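Local coordinates for glycoside hydrolase family 81 (Clostridium thermocellum, PDB 6FOP), which probably hydrolyses beta-1,3-glucans such as laminarin, as a family 81 glycoside hydrolase of the Clostridium thermocellum cellulosome, at residues A262-N270 / N533-I542; N613-Y621 / I638-T649. All coordinates share one frame; numbering follows the deposited sequence.

Interaction 1. Residues A262-N270 / N533-I542; sequences ALYPHQWRN and NYWFDLYKDI. With MG (magnesium ion), chain B.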
loop_
_atom_site.group_PDB
_atom_site.type_symbol
_atom_site.label_atom_id
_atom_site.label_comp_id
_atom_site.label_asym_id
_atom_site.label_seq_id
_atom_site.Cartn_x
_atom_site.Cartn_y
_atom_site.Cartn_z
ATOM N N ALA A 262 5.799 0.818 -18.213
ATOM C CA ALA A 262 6.924 0.341 -17.431
ATOM C C ALA A 262 6.317 -0.383 -16.212
ATOM O O ALA A 262 5.504 0.172 -15.496
ATOM C CB ALA A 262 7.821 1.497 -16.990
ATOM N N LEU A 263 6.839 -1.581 -15.951
ATOM C CA LEU A 263 6.342 -2.463 -14.892
ATOM C C LEU A 263 7.391 -2.662 -13.835
ATOM O O LEU A 263 8.546 -2.875 -14.147
ATOM C CB LEU A 263 5.978 -3.838 -15.473
ATOM C CG LEU A 263 4.601 -3.993 -16.093
ATOM C CD1 LEU A 263 4.369 -3.063 -17.283
ATOM C CD2 LEU A 263 4.387 -5.442 -16.536
ATOM N N TYR A 264 6.963 -2.584 -12.577
ATOM C CA TYR A 264 7.827 -2.909 -11.459
ATOM C C TYR A 264 8.031 -4.426 -11.343
ATOM O O TYR A 264 7.191 -5.215 -11.836
ATOM C CB TYR A 264 7.180 -2.440 -10.190
ATOM C CG TYR A 264 7.038 -0.952 -9.966
ATOM C CD1 TYR A 264 8.151 -0.133 -9.818
ATOM C CD2 TYR A 264 5.777 -0.348 -9.903
ATOM C CE1 TYR A 264 8.014 1.218 -9.519
ATOM C CE2 TYR A 264 5.634 0.987 -9.566
ATOM C CZ TYR A 264 6.744 1.777 -9.398
ATOM O OH TYR A 264 6.540 3.091 -9.033
ATOM N N PRO A 265 9.083 -4.858 -10.632
ATOM C CA PRO A 265 9.274 -6.301 -10.427
ATOM C C PRO A 265 8.072 -7.064 -9.871
ATOM O O PRO A 265 7.808 -8.186 -10.322
ATOM C CB PRO A 265 10.446 -6.341 -9.453
ATOM C CG PRO A 265 11.250 -5.140 -9.835
ATOM C CD PRO A 265 10.222 -4.089 -10.127
ATOM N N HIS A 266 7.338 -6.493 -8.915
ATOM C CA HIS A 266 6.178 -7.249 -8.414
ATOM C C HIS A 266 5.107 -7.489 -9.475
ATOM O O HIS A 266 4.222 -8.339 -9.279
ATOM C CB HIS A 266 5.570 -6.602 -7.164
ATOM C CG HIS A 266 4.745 -5.401 -7.460
ATOM N ND1 HIS A 266 5.314 -4.168 -7.678
ATOM C CD2 HIS A 266 3.407 -5.235 -7.598
ATOM C CE1 HIS A 266 4.367 -3.303 -7.967
ATOM N NE2 HIS A 266 3.200 -3.921 -7.912
ATOM N N GLN A 267 5.145 -6.724 -10.575
ATOM C CA GLN A 267 4.226 -6.900 -11.698
ATOM C C GLN A 267 4.792 -7.837 -12.755
ATOM O O GLN A 267 4.061 -8.663 -13.295
ATOM C CB GLN A 267 3.911 -5.562 -12.357
ATOM C CG GLN A 267 3.160 -4.607 -11.430
ATOM C CD GLN A 267 3.149 -3.174 -11.889
ATOM O OE1 GLN A 267 4.117 -2.706 -12.456
ATOM N NE2 GLN A 267 2.072 -2.473 -11.639
ATOM N N TRP A 268 6.073 -7.676 -13.118
ATOM C CA TRP A 268 6.608 -8.505 -14.212
ATOM C C TRP A 268 7.117 -9.866 -13.795
ATOM O O TRP A 268 7.177 -10.780 -14.625
ATOM C CB TRP A 268 7.682 -7.759 -15.038
ATOM C CG TRP A 268 8.953 -7.294 -14.362
ATOM C CD1 TRP A 268 9.279 -6.003 -14.079
ATOM C CD2 TRP A 268 10.072 -8.086 -13.924
ATOM N NE1 TRP A 268 10.523 -5.937 -13.523
ATOM C CE2 TRP A 268 11.031 -7.206 -13.416
ATOM C CE3 TRP A 268 10.379 -9.449 -13.977
ATOM C CZ2 TRP A 268 12.255 -7.652 -12.874
ATOM C CZ3 TRP A 268 11.608 -9.894 -13.435
ATOM C CH2 TRP A 268 12.516 -8.991 -12.900
ATOM N N ARG A 269 7.474 -10.029 -12.520
ATOM C CA ARG A 269 8.121 -11.290 -12.115
ATOM C C ARG A 269 7.159 -12.469 -12.282
ATOM O O ARG A 269 6.037 -12.450 -11.769
ATOM C CB ARG A 269 8.627 -11.220 -10.694
ATOM C CG ARG A 269 9.565 -12.378 -10.343
ATOM C CD ARG A 269 9.789 -12.470 -8.855
ATOM N NE ARG A 269 10.303 -11.234 -8.295
ATOM C CZ ARG A 269 11.563 -10.802 -8.433
ATOM N NH1 ARG A 269 12.446 -11.472 -9.180
ATOM N NH2 ARG A 269 11.914 -9.677 -7.861
ATOM N N ASN A 270 7.619 -13.479 -13.021
ATOM C CA ASN A 270 6.866 -14.713 -13.254
ATOM C C ASN A 270 5.515 -14.482 -13.885
ATOM O O ASN A 270 4.599 -15.283 -13.723
ATOM C CB ASN A 270 6.759 -15.516 -11.953
ATOM C CG ASN A 270 8.111 -16.005 -11.454
ATOM O OD1 ASN A 270 8.411 -15.950 -10.257
ATOM N ND2 ASN A 270 8.931 -16.482 -12.366
ATOM N N ASN A 533 9.085 -8.125 -2.238
ATOM C CA ASN A 533 10.108 -7.441 -3.004
ATOM C C ASN A 533 10.776 -6.272 -2.291
ATOM O O ASN A 533 12.012 -6.290 -2.111
ATOM C CB ASN A 533 9.503 -6.977 -4.340
ATOM C CG ASN A 533 9.292 -8.134 -5.274
ATOM O OD1 ASN A 533 10.237 -8.624 -5.895
ATOM N ND2 ASN A 533 8.065 -8.577 -5.390
ATOM N N TYR A 534 10.006 -5.262 -1.905
ATOM C CA TYR A 534 10.585 -3.954 -1.540
ATOM C C TYR A 534 10.968 -3.863 -0.070
ATOM O O TYR A 534 11.759 -3.022 0.298
ATOM C CB TYR A 534 9.675 -2.790 -1.994
ATOM C CG TYR A 534 9.213 -2.998 -3.423
ATOM C CD1 TYR A 534 10.131 -3.149 -4.467
ATOM C CD2 TYR A 534 7.876 -3.126 -3.720
ATOM C CE1 TYR A 534 9.720 -3.433 -5.755
ATOM C CE2 TYR A 534 7.435 -3.410 -4.988
ATOM C CZ TYR A 534 8.356 -3.569 -6.018
ATOM O OH TYR A 534 7.921 -3.871 -7.298
ATOM N N TRP A 535 10.376 -4.711 0.770
ATOM C CA TRP A 535 10.770 -4.796 2.190
ATOM C C TRP A 535 11.720 -5.957 2.494
ATOM O O TRP A 535 12.723 -5.781 3.180
ATOM C CB TRP A 535 9.512 -4.880 3.091
ATOM C CG TRP A 535 8.836 -3.557 3.383
ATOM C CD1 TRP A 535 8.993 -2.814 4.472
ATOM C CD2 TRP A 535 7.925 -2.812 2.524
ATOM N NE1 TRP A 535 8.226 -1.682 4.425
ATOM C CE2 TRP A 535 7.552 -1.653 3.232
ATOM C CE3 TRP A 535 7.359 -3.033 1.263
ATOM C CZ2 TRP A 535 6.642 -0.721 2.723
ATOM C CZ3 TRP A 535 6.466 -2.095 0.753
ATOM C CH2 TRP A 535 6.143 -0.942 1.472
ATOM N N PHE A 536 11.428 -7.136 1.949
ATOM C CA PHE A 536 12.230 -8.323 2.257
ATOM C C PHE A 536 13.166 -8.788 1.140
ATOM O O PHE A 536 14.044 -9.613 1.404
ATOM C CB PHE A 536 11.327 -9.500 2.639
ATOM C CG PHE A 536 10.460 -9.265 3.849
ATOM C CD1 PHE A 536 10.974 -8.661 4.980
ATOM C CD2 PHE A 536 9.126 -9.686 3.875
ATOM C CE1 PHE A 536 10.183 -8.444 6.102
ATOM C CE2 PHE A 536 8.332 -9.498 5.014
ATOM C CZ PHE A 536 8.861 -8.848 6.115
ATOM N N ASP A 537 12.963 -8.275 -0.087
ATOM C CA ASP A 537 13.758 -8.677 -1.271
ATOM C C ASP A 537 14.057 -10.186 -1.255
ATOM O O ASP A 537 15.211 -10.629 -1.296
ATOM C CB ASP A 537 15.065 -7.854 -1.366
ATOM C CG ASP A 537 15.810 -8.045 -2.672
ATOM O OD1 ASP A 537 15.229 -8.531 -3.644
ATOM O OD2 ASP A 537 17.012 -7.648 -2.714
ATOM N N LEU A 538 12.992 -10.978 -1.230
ATOM C CA LEU A 538 13.145 -12.435 -1.189
ATOM C C LEU A 538 13.892 -13.012 -2.375
ATOM O O LEU A 538 14.577 -14.019 -2.245
ATOM C CB LEU A 538 11.789 -13.129 -1.050
ATOM C CG LEU A 538 10.954 -12.857 0.189
ATOM C CD1 LEU A 538 9.749 -13.777 0.169
ATOM C CD2 LEU A 538 11.759 -13.087 1.450
ATOM N N TYR A 539 13.757 -12.363 -3.530
ATOM C CA TYR A 539 14.373 -12.874 -4.765
ATOM C C TYR A 539 15.824 -12.365 -4.941
ATOM O O TYR A 539 16.493 -12.727 -5.900
ATOM C CB TYR A 539 13.491 -12.511 -5.961
ATOM C CG TYR A 539 12.131 -13.151 -5.879
ATOM C CD1 TYR A 539 11.917 -14.447 -6.351
ATOM C CD2 TYR A 539 11.066 -12.486 -5.288
ATOM C CE1 TYR A 539 10.667 -15.046 -6.245
ATOM C CE2 TYR A 539 9.821 -13.086 -5.161
ATOM C CZ TYR A 539 9.622 -14.347 -5.656
ATOM O OH TYR A 539 8.369 -14.909 -5.517
ATOM N N LYS A 540 16.269 -11.508 -4.022
ATOM C CA LYS A 540 17.652 -11.059 -3.941
ATOM C C LYS A 540 18.092 -10.296 -5.191
ATOM O O LYS A 540 19.254 -10.345 -5.567
ATOM C CB LYS A 540 18.604 -12.235 -3.635
ATOM C CG LYS A 540 18.201 -13.110 -2.454
ATOM C CD LYS A 540 18.294 -12.352 -1.159
ATOM C CE LYS A 540 17.957 -13.236 0.045
ATOM N NZ LYS A 540 18.174 -12.476 1.318
ATOM N N ASP A 541 17.160 -9.580 -5.806
ATOM C CA ASP A 541 17.453 -8.790 -7.006
ATOM C C ASP A 541 16.927 -7.364 -6.994
ATOM O O ASP A 541 17.039 -6.675 -7.993
ATOM C CB ASP A 541 16.999 -9.526 -8.274
ATOM C CG ASP A 541 15.512 -9.772 -8.333
ATOM O OD1 ASP A 541 14.774 -9.324 -7.433
ATOM O OD2 ASP A 541 15.084 -10.441 -9.298
ATOM N N ILE A 542 16.371 -6.903 -5.876
ATOM C CA ILE A 542 15.876 -5.544 -5.733
ATOM C C ILE A 542 16.937 -4.638 -5.116
ATOM O O ILE A 542 17.252 -3.589 -5.662
ATOM C CB ILE A 542 14.569 -5.491 -4.903
ATOM C CG1 ILE A 542 13.497 -6.426 -5.492
ATOM C CG2 ILE A 542 14.088 -4.044 -4.781
ATOM C CD1 ILE A 542 12.990 -6.038 -6.855
HETATM MG MG MG B . 21.215 -9.235 -4.474
HETATM O O HOH W 1 7.512 -10.859 -7.092
HETATM O O HOH W 2 6.585 -15.074 -8.304
HETATM O O HOH W 3 19.503 -7.703 -4.071
HETATM O O HOH W 4 20.724 -9.673 -2.212
HETATM O O HOH W 5 22.037 -11.216 -4.480
#

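Interaction 2. Residues N613-Y621 / I638-T649; sequences NWKDIQYMY and IVPEDGESKAHT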
loop_
_atom_site.group_PDB
_atom_site.type_symbol
_atom_site.label_atom_id
_atom_site.label_comp_id
_atom_site.label_asym_id
_atom_site.label_seq_id
_atom_site.Cartn_x
_atom_site.Cartn_y
_atom_site.Cartn_z
ATOM N N ASN A 613 15.014 -7.193 22.908
ATOM C CA ASN A 613 13.670 -6.782 23.215
ATOM C C ASN A 613 12.725 -7.237 22.091
ATOM O O ASN A 613 13.174 -7.830 21.104
ATOM C CB ASN A 613 13.586 -5.271 23.514
ATOM C CG ASN A 613 13.855 -4.392 22.313
ATOM O OD1 ASN A 613 14.410 -4.824 21.302
ATOM N ND2 ASN A 613 13.459 -3.155 22.437
ATOM N N TRP A 614 11.428 -7.033 22.283
ATOM C CA TRP A 614 10.401 -7.614 21.396
ATOM C C TRP A 614 10.650 -9.089 21.113
ATOM O O TRP A 614 10.458 -9.587 20.002
ATOM C CB TRP A 614 10.243 -6.806 20.099
ATOM C CG TRP A 614 9.554 -5.502 20.275
ATOM C CD1 TRP A 614 9.231 -4.865 21.444
ATOM C CD2 TRP A 614 9.089 -4.632 19.215
ATOM N NE1 TRP A 614 8.597 -3.679 21.178
ATOM C CE2 TRP A 614 8.522 -3.497 19.826
ATOM C CE3 TRP A 614 9.110 -4.712 17.829
ATOM C CZ2 TRP A 614 7.975 -2.438 19.088
ATOM C CZ3 TRP A 614 8.565 -3.668 17.093
ATOM C CH2 TRP A 614 8.014 -2.542 17.729
ATOM N N LYS A 615 11.032 -9.812 22.185
ATOM C CA LYS A 615 11.324 -11.235 22.020
ATOM C C LYS A 615 10.076 -12.020 21.599
ATOM O O LYS A 615 10.183 -12.994 20.854
ATOM C CB LYS A 615 11.837 -11.847 23.317
ATOM C CG LYS A 615 13.256 -11.469 23.709
ATOM C CD LYS A 615 13.633 -12.205 24.999
ATOM C CE LYS A 615 15.121 -12.188 25.286
ATOM N NZ LYS A 615 15.563 -10.828 25.671
ATOM N N ASP A 616 8.900 -11.608 22.105
ATOM C CA ASP A 616 7.636 -12.240 21.674
ATOM C C ASP A 616 7.422 -12.153 20.156
ATOM O O ASP A 616 7.200 -13.168 19.488
ATOM C CB ASP A 616 6.405 -11.728 22.429
ATOM C CG ASP A 616 6.275 -10.207 22.493
ATOM O OD1 ASP A 616 7.211 -9.448 22.117
ATOM O OD2 ASP A 616 5.194 -9.766 22.918
ATOM N N ILE A 617 7.535 -10.938 19.620
ATOM C CA ILE A 617 7.364 -10.718 18.179
ATOM C C ILE A 617 8.420 -11.536 17.431
ATOM O O ILE A 617 8.109 -12.198 16.430
ATOM C CB ILE A 617 7.511 -9.238 17.842
ATOM C CG1 ILE A 617 6.509 -8.361 18.584
ATOM C CG2 ILE A 617 7.408 -9.003 16.348
ATOM C CD1 ILE A 617 5.083 -8.709 18.387
ATOM N N GLN A 618 9.679 -11.486 17.903
ATOM C CA GLN A 618 10.759 -12.175 17.184
ATOM C C GLN A 618 10.635 -13.679 17.244
ATOM O O GLN A 618 10.960 -14.376 16.277
ATOM C CB GLN A 618 12.127 -11.751 17.699
ATOM C CG GLN A 618 12.465 -10.307 17.390
ATOM C CD GLN A 618 12.630 -10.050 15.917
ATOM O OE1 GLN A 618 12.796 -10.979 15.139
ATOM N NE2 GLN A 618 12.644 -8.771 15.541
ATOM N N TYR A 619 10.176 -14.208 18.388
ATOM C CA TYR A 619 10.030 -15.667 18.454
ATOM C C TYR A 619 8.805 -16.171 17.686
ATOM O O TYR A 619 8.851 -17.280 17.129
ATOM C CB TYR A 619 10.022 -16.163 19.897
ATOM C CG TYR A 619 11.277 -15.867 20.695
ATOM C CD1 TYR A 619 12.514 -15.701 20.080
ATOM C CD2 TYR A 619 11.220 -15.775 22.071
ATOM C CE1 TYR A 619 13.668 -15.468 20.810
ATOM C CE2 TYR A 619 12.366 -15.522 22.812
ATOM C CZ TYR A 619 13.577 -15.335 22.186
ATOM O OH TYR A 619 14.716 -15.105 22.918
ATOM N N MET A 620 7.738 -15.364 17.586
ATOM C CA MET A 620 6.638 -15.706 16.677
ATOM C C MET A 620 7.109 -15.763 15.229
ATOM O O MET A 620 6.732 -16.670 14.470
ATOM C CB MET A 620 5.500 -14.721 16.810
ATOM C CG MET A 620 4.731 -14.873 18.112
ATOM S SD MET A 620 3.259 -13.820 18.065
ATOM C CE MET A 620 3.949 -12.196 18.308
ATOM N N TYR A 621 7.995 -14.821 14.858
ATOM C CA TYR A 621 8.571 -14.790 13.518
ATOM C C TYR A 621 9.489 -15.998 13.279
ATOM O O TYR A 621 9.355 -16.717 12.279
ATOM C CB TYR A 621 9.361 -13.502 13.365
ATOM C CG TYR A 621 10.002 -13.318 12.025
ATOM C CD1 TYR A 621 9.223 -12.991 10.906
ATOM C CD2 TYR A 621 11.385 -13.389 11.869
ATOM C CE1 TYR A 621 9.805 -12.815 9.665
ATOM C CE2 TYR A 621 11.969 -13.187 10.626
ATOM C CZ TYR A 621 11.176 -12.905 9.525
ATOM O OH TYR A 621 11.783 -12.684 8.288
ATOM N N ILE A 638 9.025 -12.702 29.535
ATOM C CA ILE A 638 8.925 -11.712 28.471
ATOM C C ILE A 638 7.731 -10.820 28.708
ATOM O O ILE A 638 6.623 -11.314 28.880
ATOM C CB ILE A 638 8.815 -12.396 27.090
ATOM C CG1 ILE A 638 10.074 -13.206 26.791
ATOM C CG2 ILE A 638 8.589 -11.369 25.997
ATOM C CD1 ILE A 638 9.930 -14.153 25.632
ATOM N N VAL A 639 7.946 -9.517 28.767
ATOM C CA VAL A 639 6.837 -8.581 28.896
ATOM C C VAL A 639 6.300 -8.348 27.477
ATOM O O VAL A 639 7.050 -7.904 26.618
ATOM C CB VAL A 639 7.306 -7.254 29.518
ATOM C CG1 VAL A 639 6.159 -6.258 29.574
ATOM C CG2 VAL A 639 7.846 -7.511 30.928
ATOM N N PRO A 640 5.036 -8.688 27.204
ATOM C CA PRO A 640 4.521 -8.561 25.839
ATOM C C PRO A 640 4.669 -7.178 25.253
ATOM O O PRO A 640 4.489 -6.181 25.962
ATOM C CB PRO A 640 3.032 -8.918 25.987
ATOM C CG PRO A 640 3.015 -9.861 27.150
ATOM C CD PRO A 640 4.025 -9.288 28.099
ATOM N N GLU A 641 4.985 -7.129 23.965
ATOM C CA GLU A 641 4.757 -5.931 23.190
ATOM C C GLU A 641 3.296 -5.480 23.410
ATOM O O GLU A 641 2.401 -6.307 23.628
ATOM C CB GLU A 641 5.110 -6.168 21.721
ATOM C CG GLU A 641 5.157 -4.897 20.882
ATOM C CD GLU A 641 3.817 -4.387 20.405
ATOM O OE1 GLU A 641 2.899 -5.207 20.238
ATOM O OE2 GLU A 641 3.685 -3.145 20.228
ATOM N N ASP A 642 3.043 -4.174 23.426
ATOM C CA ASP A 642 1.734 -3.705 23.874
ATOM C C ASP A 642 0.501 -4.221 23.099
ATOM O O ASP A 642 -0.604 -4.283 23.659
ATOM C CB ASP A 642 1.705 -2.171 23.866
ATOM C CG ASP A 642 2.716 -1.553 24.829
ATOM O OD1 ASP A 642 2.571 -1.688 26.046
ATOM O OD2 ASP A 642 3.674 -0.903 24.352
ATOM N N GLY A 643 0.683 -4.585 21.830
ATOM C CA GLY A 643 -0.379 -5.148 21.045
ATOM C C GLY A 643 -0.502 -6.666 21.103
ATOM O O GLY A 643 -1.376 -7.235 20.447
ATOM N N GLU A 644 0.379 -7.307 21.874
ATOM C CA GLU A 644 0.457 -8.759 21.953
ATOM C C GLU A 644 0.031 -9.248 23.357
ATOM O O GLU A 644 -0.113 -8.465 24.288
ATOM C CB GLU A 644 1.906 -9.198 21.717
ATOM C CG GLU A 644 2.167 -9.770 20.380
ATOM C CD GLU A 644 1.249 -10.928 19.974
ATOM O OE1 GLU A 644 0.644 -11.695 20.778
ATOM O OE2 GLU A 644 1.141 -11.085 18.784
ATOM N N SER A 645 -0.164 -10.560 23.455
ATOM C CA SER A 645 -0.438 -11.194 24.743
ATOM C C SER A 645 0.382 -12.458 24.854
ATOM O O SER A 645 0.678 -13.112 23.857
ATOM C CB SER A 645 -1.935 -11.514 24.886
ATOM O OG SER A 645 -2.411 -12.475 23.968
ATOM N N LYS A 646 0.682 -12.853 26.092
ATOM C CA LYS A 646 1.330 -14.131 26.309
ATOM C C LYS A 646 0.498 -15.265 25.698
ATOM O O LYS A 646 1.039 -16.181 25.073
ATOM C CB LYS A 646 1.534 -14.414 27.800
ATOM C CG LYS A 646 2.453 -13.410 28.482
ATOM C CD LYS A 646 2.697 -13.698 29.949
ATOM C CE LYS A 646 3.446 -12.537 30.560
ATOM N NZ LYS A 646 3.979 -12.820 31.921
ATOM N N ALA A 647 -0.828 -15.208 25.897
ATOM C CA ALA A 647 -1.686 -16.269 25.383
ATOM C C ALA A 647 -1.547 -16.392 23.867
ATOM O O ALA A 647 -1.349 -17.481 23.335
ATOM C CB ALA A 647 -3.128 -16.002 25.752
ATOM N N HIS A 648 -1.663 -15.271 23.157
ATOM C CA HIS A 648 -1.621 -15.335 21.687
ATOM C C HIS A 648 -0.229 -15.732 21.167
ATOM O O HIS A 648 -0.128 -16.551 20.240
ATOM C CB HIS A 648 -2.054 -13.995 21.117
ATOM C CG HIS A 648 -1.994 -13.914 19.631
ATOM N ND1 HIS A 648 -1.084 -13.112 18.986
ATOM C CD2 HIS A 648 -2.662 -14.580 18.665
ATOM C CE1 HIS A 648 -1.251 -13.226 17.687
ATOM N NE2 HIS A 648 -2.199 -14.106 17.460
ATOM N N THR A 649 0.825 -15.184 21.784
ATOM C CA THR A 649 2.204 -15.515 21.384
ATOM C C THR A 649 2.480 -16.992 21.560
ATOM O O THR A 649 2.974 -17.656 20.643
ATOM C CB THR A 649 3.203 -14.670 22.191
ATOM O OG1 THR A 649 3.048 -13.287 21.825
ATOM C CG2 THR A 649 4.629 -15.118 21.986
HETATM O O HOH W 6 3.521 -11.652 24.123
HETATM O O HOH W 7 8.276 -7.947 24.152
#

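Interaction 1. Residues A262-N270 / N533-I542
His266 and Asn533 bring the two backbones to their closest approach, with CA atoms 6.7 Å apart, where the short helix 265-268 meets the C-terminal part of helix 514-534. Past that point the chains diverge: Arg269, the residue leaving the short helix, faces the loop 537-542, which opens with a type I turn from Asp537 to Lys540. Arg269 spans this wider gap. With CG trans to the backbone N (chi1 -167°) and a bend at chi3, its chain runs out over Tyr539, CD standing above the ring centre and the guanidinium lying flat on the same face, planes 9° apart. The guanidinium edge is occupied too. Arg269 NH1 and NH2 grip Asp541 end-on in a salt bridge, NH1 to OD2 at 2.8 Å and NH2 to OD1 at 2.9 Å, both oxygens using syn lone pairs. Arg269 NH2 also donates to Asn533 OD1 (2.8 Å). This oxygen and Asp541 OD2 lie near the guanidinium plane, Asp541 OD1 tilted from it; stack and edge bonds together hold the group's rotation. Tyr534 reaches across with its hydroxyl to the edge of the His266 imidazole, Tyr534 OH to His266 ND1 2.7 Å and nearly straight. Pro265 CG rests on Ile542 CD1 at 3.6 Å. At the close of the turn, Lys540 O binds a magnesium ion, and a water on that metal donates to Asp537 OD2. The contact thus joins strand 260-263, which pairs with 286-292, to helix 514-534; Tyr264 OH bonds onward to His56, and Leu538 packs against helix 592-606.

Interaction 2. Residues N613-Y621 / I638-T649
This is a buried helix-to-loop contact in the helical family 81 C-terminal domain: the first turns of helix 615-622 pack into the curve of chain 638-645 and the start of helix 646-659. Asp616 is the polar centre. Asp616 OD2 accepts from Glu641 N at 2.8 Å on the syn side, and one water joins OD2 to Thr649 OG1 while another joins OD1 to Val639 O. Chi1 of 50° sets Asp616 CG between the backbone N and the carbonyl carbon, and the carboxylate faces the bend. Flanking it, Glu641 CG lies over one face of the Trp614 indole, 3.9 Å from the five-membered ring's centroid, a CH-pi contact; Glu641 OE2 continues to a salt bridge with Lys344. Ile638 CD1 sits 3.8 Å from Lys615 CB and also meets Tyr619. Met620 packs beside Thr649 and Glu644. Ile617 CD1 touches Glu644 CG at 3.7 Å, and Glu644 OE1 takes two N-H groups, Ser645 N and, in the imidazole plane, His648 ND1. After the type I turn Glu641 to Glu644, Ser645 OG N-caps helix 646-659 by accepting from His648 N; this capped start packed on a nearby helix is consistent with the alpha/alpha toroid of the six-hairpin clan.

From the N terminus, the chain first passes the beta-rich region and reaches 262-270. It then runs through 262 residues, 127 of them helical, before 533-542 closes interaction 1, a long-range tie between the end of a strand with its short following helix and a long helix. Interaction 2 opens later, at 613-621, and closes after only 16 residues, eight of them helical, so it is a local tie within the helical region. The two loops follow in series, neither nested nor crossing. The centres of interactions 1 and 2 lie about 30 Å apart. Helix 592-606 lies between them in sequence and is touched by Leu538 of 533-542 and by Tyr619 of 613-621.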